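Local coordinates for ARO (armadillo repeats only protein) (PDB 5EWP), which probably serves as an armadillo-repeat protein-binding scaffold in the translocation and attachment of rhoptries to the apical pole of the malaria parasite, at residues F112-N117 / C152-V157; A81-N86 / V118-C123; L17-A22 / A60-Q65; N93-K96 / R102-A105. All blocks are in the same frame, centred on the assembly; numbering follows the deposited sequence.

The four contacts follow the armadillo superhelix from its N-terminal end toward the middle of the chain. Contact 3 lies farthest out, its centre about 22 Å from the chain centre, and contact 1 lies nearest, at about 9 Å. Contacts 1 and 2 have centres about 11 Å apart and touch: Leu-113 O probably accepts a hydrogen bond from Asn-120 ND2 at 3.0 Å. Contacts 3 and 4, with centres about 15 Å apart, touch through Ala-63 CB and Leu-94 CD1 at 3.7 Å. Contact 4 is nested within the loop closed by contact 2. Both contacts 1 and 4 use helix 100-113, yet their centres are about 18 Å apart.

Contact 1: F112-N117 / C152-V157; sequences FLSVDN and CRNIFV
Neighbouring helices of the armadillo solenoid meet here, around the C-terminal end of helix 142-156 and the turn after helix 100-113, joined by one buried polar pair, Ser-114 and Asn-154. Asn-154 ND2 donates to Ser-114 OG at 3.0 Å, and the bond is nearly straight, with an N-H...O angle of 172° and the acceptor only 5° out of the amide plane. Ser-114 OG sits between its own backbone N and carbonyl carbon (chi1 74°), from where it also bonds to Ser-111 O one turn back; the hydroxyl is thus gripped by two partners. The amide is held from its other end as well. Arg-153 NH1 donates to Asn-154 OD1 at 2.9 Å, with the acceptor oxygen in the guanidinium plane, so that both ends of the Asn-154 amide are bonded and its rotation is fixed. A salt bridge from Arg-153 NE to Asp-203 in turn positions the guanidinium, making the arginine a second-shell support for the serine-asparagine bond. Further van der Waals contact is slight: Val-115 CG2 approaches Asn-154 ND2 at 4.0 Å, and Asn-154 CB rests 3.6 Å from Ser-114 O. Around this polar link, Ser-114 also packs on Cys-121 and Met-124 of helix 118-126, Ile-155 reaches Leu-133 of helix 130-136 and Tyr-162 of helix 160-168, and Leu-113 leans on Ile-82 of helix 77-84.

Contact 2: A81-N86 / V118-C123; sequences AIREAN and VKNCIC
Arg-83 reaches from helix 77-84 across to helix 118-126, linking two short helices of the armadillo solenoid, and meets Asn-120, Lys-119 and Cys-123 there. The tight part is the arginine-asparagine pair. Arg-83 NH1 donates to Asn-120 OD1 at 2.8 Å with an N-H...O angle of 162°; the acceptor lies close to the guanidinium plane, but the donor approaches from above the carbonyl plane, 45° out of it, and the two flat groups are turned 53° against each other. Arg-83 carries CG opposite its backbone N and then bends at chi3, a course that curls the chain around Asn-120 OD1, which also lies 3.1 Å from Arg-83 CB. The buried amide is held at its nitrogen too, where Asn-120 ND2 bonds to Lys-79 O besides Leu-113 O. Asp-80 forms a salt bridge with Arg-83 NH1, which therefore serves two acceptors.

The outer side is looser. Exposed Lys-119 crosses one face of the guanidinium with its methylenes, CB standing 3.5 Å above the plane and offset toward the rim, while its ammonium leads away: Lys-119 NZ stands 4.7 Å from Arg-83 NH2, without contact. A long ion pair with exposed Glu-84 may partly offset the neighbouring positive charges. Beyond Arg-83 the helix ends in a Schellman motif, with Asn-86 at positive phi. Ile-88 of helix 87-95 packs on Arg-83, Asn-120 and Cys-123 alike, and here Cys-123 CB makes a looser touch, 4.4 Å from Arg-83 CD.

Contact 3: L17-A22 / A60-Q65; sequences LRFDKA and ALSATQ
Segments 17-22 and 60-65, of helices 14-25 and 58-70, run almost parallel, their axes inclined by 10° and 11.3 Å apart at closest approach. This is side-by-side helix packing at the N-terminal end of the armadillo solenoid, and one aromatic side chain, Phe-19, spans the gap. Its CG lies opposite the backbone N, and the ring reaches toward helix 58-70, with Leu-61 over one face, Ser-62 at the edge and Gln-65 CG oblique to it. The Leu-61 CD2 methyl makes a CH-pi contact 3.8 Å from the ring centroid and 26° off the normal, displaced toward the rim at CZ. The leucine and phenylalanine side chains cross at about a right angle, and Leu-61 CG also touches the ring, 3.5 Å from Phe-19 CZ. Ser-62 OG lies at the ring edge, 3.4 Å from Phe-19 CD1. This hydroxyl is already engaged with Ile-58 O one turn back in its own helix, a bond that satisfies a buried polar atom beside an apolar ring. Phe-31 of helix 28-34 meets the same ring, and Leu-34 of that helix packs on Ser-62, bringing a third helix against the pair. A chi1 of -62° sets Gln-65 CG 3.6 Å from Phe-19 CZ, and the bend at chi2 turns the amide end, whose OE1 comes no nearer than 4.2 Å to Phe-19 CZ.

Contact 4: N93-K96 / R102-A105; sequences NLLK and RVHA
This is a close helix-to-helix contact at a tight corner of the armadillo solenoid, where helix 87-95 ends and, after a short connection, helix 100-113 begins. The backbones come very near one another: Leu-95 CA and Val-103 CA are 4.7 Å apart. Val-103 fills the corner with both of its methyls. Its CG2 faces main-chain oxygens, 3.7 Å from Leu-94 O and 3.9 Å from Leu-95 O, while CG1 meets Leu-95 CD2 at 4.2 Å, the two side chains crossing at about a right angle. Leu-94 turns to the other side and lies across the arginine chain. The extended Arg-102 chain, CG to NE, lays its methylenes along Leu-94 CD2, with CG and CD each 4.0 Å away, and the same methyl reaches the edge of the guanidinium, 3.2 Å from Arg-102 NH1. That NH1 has its polar partner elsewhere, in Cys-35 O, and NH2 adds weak bonds to Ser-37 O and Thr-57 OG1; together they hold the charged end in place while its stem packs against leucine. Leu-95 also rests on Tyr-132 of helix 130-136. The two segments are thus joined by methyl groups set against carbonyl oxygens and an aliphatic stem, a partly buried contact made by van der Waals packing, in which the guanidinium of Arg-102 finds its hydrogen-bond partners outside both segments.

Contact 1: F112-N117 / C152-V157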
loop_
_atom_site.group_PDB
_atom_site.type_symbol
_atom_site.label_atom_id
_atom_site.label_comp_id
_atom_site.label_asym_id
_atom_site.label_seq_id
_atom_site.Cartn_x
_atom_site.Cartn_y
_atom_site.Cartn_z
ATOM N N PHE A 112 4.662 -3.484 -3.066
ATOM C CA PHE A 112 5.221 -4.536 -3.921
ATOM C C PHE A 112 5.551 -5.814 -3.153
ATOM O O PHE A 112 5.382 -6.919 -3.676
ATOM C CB PHE A 112 6.479 -4.053 -4.635
ATOM C CG PHE A 112 6.185 -3.158 -5.803
ATOM C CD1 PHE A 112 5.467 -3.639 -6.893
ATOM C CD2 PHE A 112 6.613 -1.846 -5.808
ATOM C CE1 PHE A 112 5.181 -2.813 -7.973
ATOM C CE2 PHE A 112 6.343 -1.015 -6.892
ATOM C CZ PHE A 112 5.618 -1.503 -7.967
ATOM N N LEU A 113 6.051 -5.666 -1.930
ATOM C CA LEU A 113 6.424 -6.836 -1.136
ATOM C C LEU A 113 5.205 -7.666 -0.769
ATOM O O LEU A 113 5.327 -8.862 -0.465
ATOM C CB LEU A 113 7.164 -6.415 0.133
ATOM C CG LEU A 113 8.580 -5.870 -0.096
ATOM C CD1 LEU A 113 9.044 -5.264 1.194
ATOM C CD2 LEU A 113 9.496 -7.005 -0.521
ATOM N N SER A 114 4.037 -7.033 -0.782
ATOM C CA SER A 114 2.804 -7.729 -0.380
ATOM C C SER A 114 2.190 -8.519 -1.531
ATOM O O SER A 114 1.221 -9.259 -1.333
ATOM C CB SER A 114 1.773 -6.747 0.171
ATOM O OG SER A 114 1.182 -5.972 -0.866
ATOM N N VAL A 115 2.741 -8.354 -2.728
ATOM C CA VAL A 115 2.182 -9.007 -3.907
ATOM C C VAL A 115 2.776 -10.398 -4.090
ATOM O O VAL A 115 3.994 -10.567 -4.173
ATOM C CB VAL A 115 2.406 -8.188 -5.186
ATOM C CG1 VAL A 115 1.855 -8.944 -6.394
ATOM C CG2 VAL A 115 1.720 -6.835 -5.057
ATOM N N ASP A 116 1.898 -11.395 -4.151
ATOM C CA ASP A 116 2.336 -12.767 -4.364
ATOM C C ASP A 116 3.396 -13.195 -3.357
ATOM O O ASP A 116 4.404 -13.818 -3.718
ATOM C CB ASP A 116 2.875 -12.960 -5.792
ATOM C CG ASP A 116 1.787 -12.882 -6.853
ATOM O OD1 ASP A 116 0.609 -13.130 -6.533
ATOM O OD2 ASP A 116 2.114 -12.569 -8.014
ATOM N N ASN A 117 3.196 -12.852 -2.088
ATOM C CA ASN A 117 4.151 -13.288 -1.081
ATOM C C ASN A 117 3.482 -13.305 0.268
ATOM O O ASN A 117 3.425 -12.306 0.989
ATOM C CB ASN A 117 5.426 -12.411 -1.066
ATOM C CG ASN A 117 6.547 -13.072 -0.288
ATOM O OD1 ASN A 117 6.436 -13.278 0.925
ATOM N ND2 ASN A 117 7.624 -13.430 -0.977
ATOM N N CYS A 152 -3.206 -3.300 2.445
ATOM C CA CYS A 152 -4.144 -3.748 3.485
ATOM C C CYS A 152 -4.910 -4.980 3.048
ATOM O O CYS A 152 -5.052 -5.933 3.814
ATOM C CB CYS A 152 -5.143 -2.661 3.839
ATOM S SG CYS A 152 -4.394 -1.331 4.802
ATOM N N ARG A 153 -5.429 -4.946 1.825
ATOM C CA ARG A 153 -6.211 -6.072 1.318
ATOM C C ARG A 153 -5.345 -7.314 1.179
ATOM O O ARG A 153 -5.771 -8.424 1.540
ATOM C CB ARG A 153 -6.864 -5.722 -0.014
ATOM C CG ARG A 153 -7.594 -6.901 -0.694
ATOM C CD ARG A 153 -6.695 -7.610 -1.696
ATOM N NE ARG A 153 -7.328 -8.810 -2.242
ATOM C CZ ARG A 153 -6.660 -9.790 -2.835
ATOM N NH1 ARG A 153 -5.345 -9.715 -2.946
ATOM N NH2 ARG A 153 -7.305 -10.845 -3.316
ATOM N N ASN A 154 -4.137 -7.137 0.648
ATOM C CA ASN A 154 -3.246 -8.289 0.456
ATOM C C ASN A 154 -2.943 -8.964 1.782
ATOM O O ASN A 154 -2.789 -10.195 1.850
ATOM C CB ASN A 154 -1.955 -7.869 -0.263
ATOM C CG ASN A 154 -2.192 -7.528 -1.744
ATOM O OD1 ASN A 154 -3.241 -7.841 -2.299
ATOM N ND2 ASN A 154 -1.206 -6.909 -2.382
ATOM N N ILE A 155 -2.887 -8.167 2.843
ATOM C CA ILE A 155 -2.719 -8.700 4.193
ATOM C C ILE A 155 -4.011 -9.319 4.731
ATOM O O ILE A 155 -3.988 -10.476 5.167
ATOM C CB ILE A 155 -2.233 -7.599 5.175
ATOM C CG1 ILE A 155 -0.812 -7.171 4.801
ATOM C CG2 ILE A 155 -2.262 -8.083 6.618
ATOM C CD1 ILE A 155 -0.412 -5.793 5.382
ATOM N N PHE A 156 -5.133 -8.590 4.721
ATOM C CA PHE A 156 -6.256 -9.086 5.525
ATOM C C PHE A 156 -6.976 -10.278 4.895
ATOM O O PHE A 156 -7.670 -11.000 5.603
ATOM C CB PHE A 156 -7.277 -7.970 5.913
ATOM C CG PHE A 156 -8.055 -7.317 4.770
ATOM C CD1 PHE A 156 -8.867 -8.044 3.913
ATOM C CD2 PHE A 156 -8.057 -5.928 4.647
ATOM C CE1 PHE A 156 -9.605 -7.412 2.915
ATOM C CE2 PHE A 156 -8.791 -5.297 3.662
ATOM C CZ PHE A 156 -9.565 -6.024 2.799
ATOM N N VAL A 157 -6.806 -10.525 3.600
ATOM C CA VAL A 157 -7.497 -11.684 3.018
ATOM C C VAL A 157 -6.953 -13.015 3.537
ATOM O O VAL A 157 -7.616 -14.048 3.413
ATOM C CB VAL A 157 -7.429 -11.707 1.488
ATOM C CG1 VAL A 157 -8.162 -10.509 0.906
ATOM C CG2 VAL A 157 -5.994 -11.756 0.998
#

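Contact 2: A81-N86 / V118-C123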
loop_
_atom_site.group_PDB
_atom_site.type_symbol
_atom_site.label_atom_id
_atom_site.label_comp_id
_atom_site.label_asym_id
_atom_site.label_seq_id
_atom_site.Cartn_x
_atom_site.Cartn_y
_atom_site.Cartn_z
ATOM N N ALA A 81 14.297 -12.157 -0.132
ATOM C CA ALA A 81 15.580 -11.657 0.365
ATOM C C ALA A 81 15.375 -10.416 1.235
ATOM O O ALA A 81 16.042 -10.226 2.261
ATOM C CB ALA A 81 16.523 -11.353 -0.793
ATOM N N ILE A 82 14.448 -9.562 0.813
ATOM C CA ILE A 82 14.180 -8.339 1.551
ATOM C C ILE A 82 13.555 -8.654 2.909
ATOM O O ILE A 82 13.949 -8.105 3.920
ATOM C CB ILE A 82 13.288 -7.406 0.730
ATOM C CG1 ILE A 82 14.097 -6.892 -0.469
ATOM C CG2 ILE A 82 12.780 -6.218 1.593
ATOM C CD1 ILE A 82 13.290 -6.168 -1.543
ATOM N N ARG A 83 12.620 -9.594 2.955
ATOM C CA ARG A 83 12.059 -9.980 4.247
ATOM C C ARG A 83 13.151 -10.522 5.172
ATOM O O ARG A 83 13.232 -10.151 6.335
ATOM C CB ARG A 83 10.963 -11.043 4.076
ATOM C CG ARG A 83 10.359 -11.498 5.413
ATOM C CD ARG A 83 9.369 -12.643 5.212
ATOM N NE ARG A 83 10.043 -13.865 4.782
ATOM C CZ ARG A 83 9.998 -14.377 3.554
ATOM N NH1 ARG A 83 9.313 -13.775 2.590
ATOM N NH2 ARG A 83 10.664 -15.503 3.288
ATOM N N GLU A 84 13.992 -11.394 4.630
ATOM C CA GLU A 84 15.008 -12.081 5.428
ATOM C C GLU A 84 16.095 -11.132 5.912
ATOM O O GLU A 84 16.807 -11.422 6.864
ATOM C CB GLU A 84 15.604 -13.222 4.614
ATOM C CG GLU A 84 14.635 -14.401 4.486
ATOM C CD GLU A 84 15.028 -15.367 3.386
ATOM O OE1 GLU A 84 16.008 -15.081 2.662
ATOM O OE2 GLU A 84 14.365 -16.421 3.253
ATOM N N ALA A 85 16.173 -9.972 5.271
ATOM C CA ALA A 85 17.145 -8.948 5.627
ATOM C C ALA A 85 16.558 -7.982 6.660
ATOM O O ALA A 85 17.149 -6.941 6.960
ATOM C CB ALA A 85 17.589 -8.192 4.361
ATOM N N ASN A 86 15.389 -8.343 7.187
ATOM C CA ASN A 86 14.637 -7.528 8.150
ATOM C C ASN A 86 14.079 -6.243 7.520
ATOM O O ASN A 86 13.801 -5.261 8.214
ATOM C CB ASN A 86 15.503 -7.185 9.371
ATOM C CG ASN A 86 14.678 -6.750 10.561
ATOM O OD1 ASN A 86 13.636 -7.340 10.854
ATOM N ND2 ASN A 86 15.117 -5.689 11.233
ATOM N N VAL A 118 2.915 -14.462 0.580
ATOM C CA VAL A 118 2.146 -14.627 1.790
ATOM C C VAL A 118 2.971 -14.427 3.059
ATOM O O VAL A 118 2.504 -13.813 4.029
ATOM C CB VAL A 118 1.494 -16.019 1.762
ATOM C CG1 VAL A 118 1.023 -16.380 3.115
ATOM C CG2 VAL A 118 0.348 -15.997 0.754
ATOM N N LYS A 119 4.209 -14.908 3.054
ATOM C CA LYS A 119 5.072 -14.723 4.219
ATOM C C LYS A 119 5.283 -13.249 4.537
ATOM O O LYS A 119 5.273 -12.856 5.698
ATOM C CB LYS A 119 6.427 -15.393 4.005
ATOM C CG LYS A 119 6.363 -16.912 4.171
ATOM C CD LYS A 119 7.729 -17.552 4.099
ATOM C CE LYS A 119 7.611 -19.047 4.363
ATOM N NZ LYS A 119 8.944 -19.713 4.425
ATOM N N ASN A 120 5.483 -12.445 3.500
ATOM C CA ASN A 120 5.653 -11.010 3.705
ATOM C C ASN A 120 4.415 -10.370 4.298
ATOM O O ASN A 120 4.512 -9.493 5.157
ATOM C CB ASN A 120 5.999 -10.304 2.388
ATOM C CG ASN A 120 7.414 -10.587 1.935
ATOM O OD1 ASN A 120 8.199 -11.154 2.676
ATOM N ND2 ASN A 120 7.753 -10.154 0.710
ATOM N N CYS A 121 3.240 -10.788 3.828
ATOM C CA CYS A 121 1.996 -10.204 4.314
ATOM C C CYS A 121 1.799 -10.545 5.778
ATOM O O CYS A 121 1.369 -9.713 6.583
ATOM C CB CYS A 121 0.800 -10.688 3.482
ATOM S SG CYS A 121 0.763 -10.014 1.813
ATOM N N ILE A 122 2.096 -11.797 6.117
ATOM C CA ILE A 122 2.042 -12.228 7.511
ATOM C C ILE A 122 2.993 -11.402 8.371
ATOM O O ILE A 122 2.618 -10.928 9.458
ATOM C CB ILE A 122 2.382 -13.724 7.642
ATOM C CG1 ILE A 122 1.253 -14.567 7.047
ATOM C CG2 ILE A 122 2.584 -14.091 9.112
ATOM C CD1 ILE A 122 1.602 -16.065 6.878
ATOM N N CYS A 123 4.214 -11.214 7.876
ATOM C CA CYS A 123 5.206 -10.409 8.575
ATOM C C CYS A 123 4.734 -8.960 8.753
ATOM O O CYS A 123 4.926 -8.358 9.815
ATOM C CB CYS A 123 6.538 -10.444 7.831
ATOM S SG CYS A 123 7.868 -9.570 8.684
#

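Contact 3: L17-A22 / A60-Q65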
loop_
_atom_site.group_PDB
_atom_site.type_symbol
_atom_site.label_atom_id
_atom_site.label_comp_id
_atom_site.label_asym_id
_atom_site.label_seq_id
_atom_site.Cartn_x
_atom_site.Cartn_y
_atom_site.Cartn_z
ATOM N N LEU A 17 29.234 6.141 -0.093
ATOM C CA LEU A 17 30.055 5.077 -0.647
ATOM C C LEU A 17 29.384 3.718 -0.482
ATOM O O LEU A 17 29.404 2.906 -1.405
ATOM C CB LEU A 17 31.428 5.075 0.006
ATOM C CG LEU A 17 32.194 6.342 -0.362
ATOM C CD1 LEU A 17 33.549 6.292 0.234
ATOM C CD2 LEU A 17 32.295 6.462 -1.871
ATOM N N ARG A 18 28.797 3.490 0.691
ATOM C CA ARG A 18 28.072 2.250 0.964
ATOM C C ARG A 18 26.914 2.097 0.000
ATOM O O ARG A 18 26.690 1.016 -0.530
ATOM C CB ARG A 18 27.577 2.220 2.410
ATOM C CG ARG A 18 28.678 1.917 3.416
ATOM C CD ARG A 18 28.197 2.041 4.860
ATOM N NE ARG A 18 27.102 1.128 5.180
ATOM C CZ ARG A 18 26.252 1.301 6.189
ATOM N NH1 ARG A 18 26.368 2.360 6.981
ATOM N NH2 ARG A 18 25.286 0.417 6.405
ATOM N N PHE A 19 26.196 3.191 -0.250
ATOM C CA PHE A 19 25.098 3.156 -1.205
ATOM C C PHE A 19 25.572 2.785 -2.610
ATOM O O PHE A 19 24.972 1.935 -3.275
ATOM C CB PHE A 19 24.352 4.498 -1.268
ATOM C CG PHE A 19 23.206 4.479 -2.239
ATOM C CD1 PHE A 19 21.944 4.062 -1.830
ATOM C CD2 PHE A 19 23.403 4.813 -3.580
ATOM C CE1 PHE A 19 20.877 4.010 -2.730
ATOM C CE2 PHE A 19 22.361 4.753 -4.482
ATOM C CZ PHE A 19 21.093 4.336 -4.060
ATOM N N ASP A 20 26.629 3.444 -3.080
ATOM C CA ASP A 20 27.107 3.201 -4.440
ATOM C C ASP A 20 27.549 1.764 -4.633
ATOM O O ASP A 20 27.299 1.164 -5.678
ATOM C CB ASP A 20 28.255 4.154 -4.789
ATOM C CG ASP A 20 27.781 5.577 -4.966
ATOM O OD1 ASP A 20 26.555 5.769 -5.144
ATOM O OD2 ASP A 20 28.627 6.502 -4.944
ATOM N N LYS A 21 28.190 1.205 -3.617
ATOM C CA LYS A 21 28.633 -0.180 -3.698
ATOM C C LYS A 21 27.439 -1.131 -3.646
ATOM O O LYS A 21 27.369 -2.097 -4.412
ATOM C CB LYS A 21 29.628 -0.491 -2.580
ATOM C CG LYS A 21 30.236 -1.894 -2.664
ATOM C CD LYS A 21 31.257 -2.116 -1.569
ATOM C CE LYS A 21 31.889 -3.498 -1.661
ATOM N NZ LYS A 21 30.905 -4.577 -1.362
ATOM N N ALA A 22 26.497 -0.863 -2.747
ATOM C CA ALA A 22 25.298 -1.686 -2.662
ATOM C C ALA A 22 24.538 -1.679 -3.991
ATOM O O ALA A 22 24.000 -2.702 -4.411
ATOM C CB ALA A 22 24.408 -1.217 -1.521
ATOM N N ALA A 60 16.087 7.324 2.335
ATOM C CA ALA A 60 14.935 7.212 1.448
ATOM C C ALA A 60 15.322 6.635 0.081
ATOM O O ALA A 60 14.541 5.920 -0.546
ATOM C CB ALA A 60 14.268 8.559 1.281
ATOM N N LEU A 61 16.525 6.954 -0.382
ATOM C CA LEU A 61 16.992 6.446 -1.662
ATOM C C LEU A 61 17.191 4.925 -1.624
ATOM O O LEU A 61 16.924 4.216 -2.595
ATOM C CB LEU A 61 18.293 7.134 -2.036
ATOM C CG LEU A 61 18.809 6.873 -3.448
ATOM C CD1 LEU A 61 17.810 7.328 -4.497
ATOM C CD2 LEU A 61 20.144 7.582 -3.602
ATOM N N SER A 62 17.667 4.437 -0.482
ATOM C CA SER A 62 17.895 3.009 -0.287
ATOM C C SER A 62 16.562 2.270 -0.252
ATOM O O SER A 62 16.415 1.215 -0.862
ATOM C CB SER A 62 18.684 2.777 0.997
ATOM O OG SER A 62 19.994 3.339 0.899
ATOM N N ALA A 63 15.588 2.840 0.449
ATOM C CA ALA A 63 14.235 2.290 0.465
ATOM C C ALA A 63 13.680 2.231 -0.963
ATOM O O ALA A 63 13.007 1.268 -1.336
ATOM C CB ALA A 63 13.323 3.115 1.374
ATOM N N THR A 64 13.977 3.259 -1.764
ATOM C CA THR A 64 13.512 3.276 -3.144
ATOM C C THR A 64 14.183 2.160 -3.981
ATOM O O THR A 64 13.524 1.489 -4.762
ATOM C CB THR A 64 13.750 4.652 -3.787
ATOM O OG1 THR A 64 13.102 5.653 -2.985
ATOM C CG2 THR A 64 13.185 4.681 -5.187
ATOM N N GLN A 65 15.481 1.939 -3.805
ATOM C CA GLN A 65 16.135 0.867 -4.559
ATOM C C GLN A 65 15.578 -0.493 -4.157
ATOM O O GLN A 65 15.452 -1.387 -4.999
ATOM C CB GLN A 65 17.647 0.875 -4.357
ATOM C CG GLN A 65 18.330 2.168 -4.843
ATOM C CD GLN A 65 18.064 2.488 -6.314
ATOM O OE1 GLN A 65 17.937 3.653 -6.680
ATOM N NE2 GLN A 65 17.984 1.461 -7.155
#

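Contact 4: N93-K96 / R102-A105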
loop_
_atom_site.group_PDB
_atom_site.type_symbol
_atom_site.label_atom_id
_atom_site.label_comp_id
_atom_site.label_asym_id
_atom_site.label_seq_id
_atom_site.Cartn_x
_atom_site.Cartn_y
_atom_site.Cartn_z
ATOM N N ASN A 93 9.193 1.249 10.272
ATOM C CA ASN A 93 9.811 2.363 10.974
ATOM C C ASN A 93 9.810 3.634 10.120
ATOM O O ASN A 93 9.607 4.742 10.628
ATOM C CB ASN A 93 11.237 2.004 11.368
ATOM C CG ASN A 93 11.836 3.001 12.312
ATOM O OD1 ASN A 93 11.222 3.359 13.317
ATOM N ND2 ASN A 93 13.040 3.464 12.001
ATOM N N LEU A 94 10.030 3.482 8.817
ATOM C CA LEU A 94 10.014 4.651 7.922
ATOM C C LEU A 94 8.597 5.244 7.822
ATOM O O LEU A 94 8.422 6.439 7.626
ATOM C CB LEU A 94 10.533 4.263 6.537
ATOM C CG LEU A 94 12.028 3.995 6.345
ATOM C CD1 LEU A 94 12.328 3.725 4.871
ATOM C CD2 LEU A 94 12.815 5.179 6.803
ATOM N N LEU A 95 7.580 4.409 7.989
ATOM C CA LEU A 95 6.202 4.889 7.962
ATOM C C LEU A 95 5.925 5.884 9.090
ATOM O O LEU A 95 4.983 6.668 9.015
ATOM C CB LEU A 95 5.224 3.709 8.061
ATOM C CG LEU A 95 5.221 2.761 6.862
ATOM C CD1 LEU A 95 4.279 1.579 7.128
ATOM C CD2 LEU A 95 4.795 3.494 5.596
ATOM N N LYS A 96 6.743 5.843 10.132
ATOM C CA LYS A 96 6.585 6.748 11.278
ATOM C C LYS A 96 7.210 8.115 11.032
ATOM O O LYS A 96 7.081 9.033 11.864
ATOM C CB LYS A 96 7.214 6.129 12.520
ATOM C CG LYS A 96 6.625 4.781 12.905
ATOM C CD LYS A 96 7.488 4.108 13.956
ATOM C CE LYS A 96 6.981 2.702 14.267
ATOM N NZ LYS A 96 7.947 1.952 15.112
ATOM N N ARG A 102 10.350 9.471 2.868
ATOM C CA ARG A 102 10.565 8.237 3.622
ATOM C C ARG A 102 9.287 7.425 3.712
ATOM O O ARG A 102 9.288 6.192 3.522
ATOM C CB ARG A 102 11.099 8.559 5.033
ATOM C CG ARG A 102 12.596 8.810 5.034
ATOM C CD ARG A 102 13.162 9.133 6.423
ATOM N NE ARG A 102 14.583 9.379 6.282
ATOM C CZ ARG A 102 15.532 8.487 6.549
ATOM N NH1 ARG A 102 15.217 7.299 7.051
ATOM N NH2 ARG A 102 16.807 8.800 6.348
ATOM N N VAL A 103 8.188 8.105 4.014
ATOM C CA VAL A 103 6.907 7.412 4.108
ATOM C C VAL A 103 6.538 6.853 2.741
ATOM O O VAL A 103 6.181 5.688 2.615
ATOM C CB VAL A 103 5.786 8.314 4.598
ATOM C CG1 VAL A 103 4.456 7.521 4.603
ATOM C CG2 VAL A 103 6.114 8.846 5.990
ATOM N N HIS A 104 6.633 7.689 1.703
ATOM C CA HIS A 104 6.234 7.231 0.374
ATOM C C HIS A 104 7.047 6.037 -0.096
ATOM O O HIS A 104 6.494 5.090 -0.637
ATOM C CB HIS A 104 6.360 8.361 -0.637
ATOM C CG HIS A 104 5.317 9.419 -0.483
ATOM N ND1 HIS A 104 5.327 10.584 -1.223
ATOM C CD2 HIS A 104 4.210 9.474 0.293
ATOM C CE1 HIS A 104 4.291 11.326 -0.880
ATOM N NE2 HIS A 104 3.588 10.670 0.029
ATOM N N ALA A 105 8.356 6.086 0.113
ATOM C CA ALA A 105 9.221 5.000 -0.324
ATOM C C ALA A 105 8.861 3.703 0.397
ATOM O O ALA A 105 8.845 2.636 -0.215
ATOM C CB ALA A 105 10.693 5.360 -0.090
#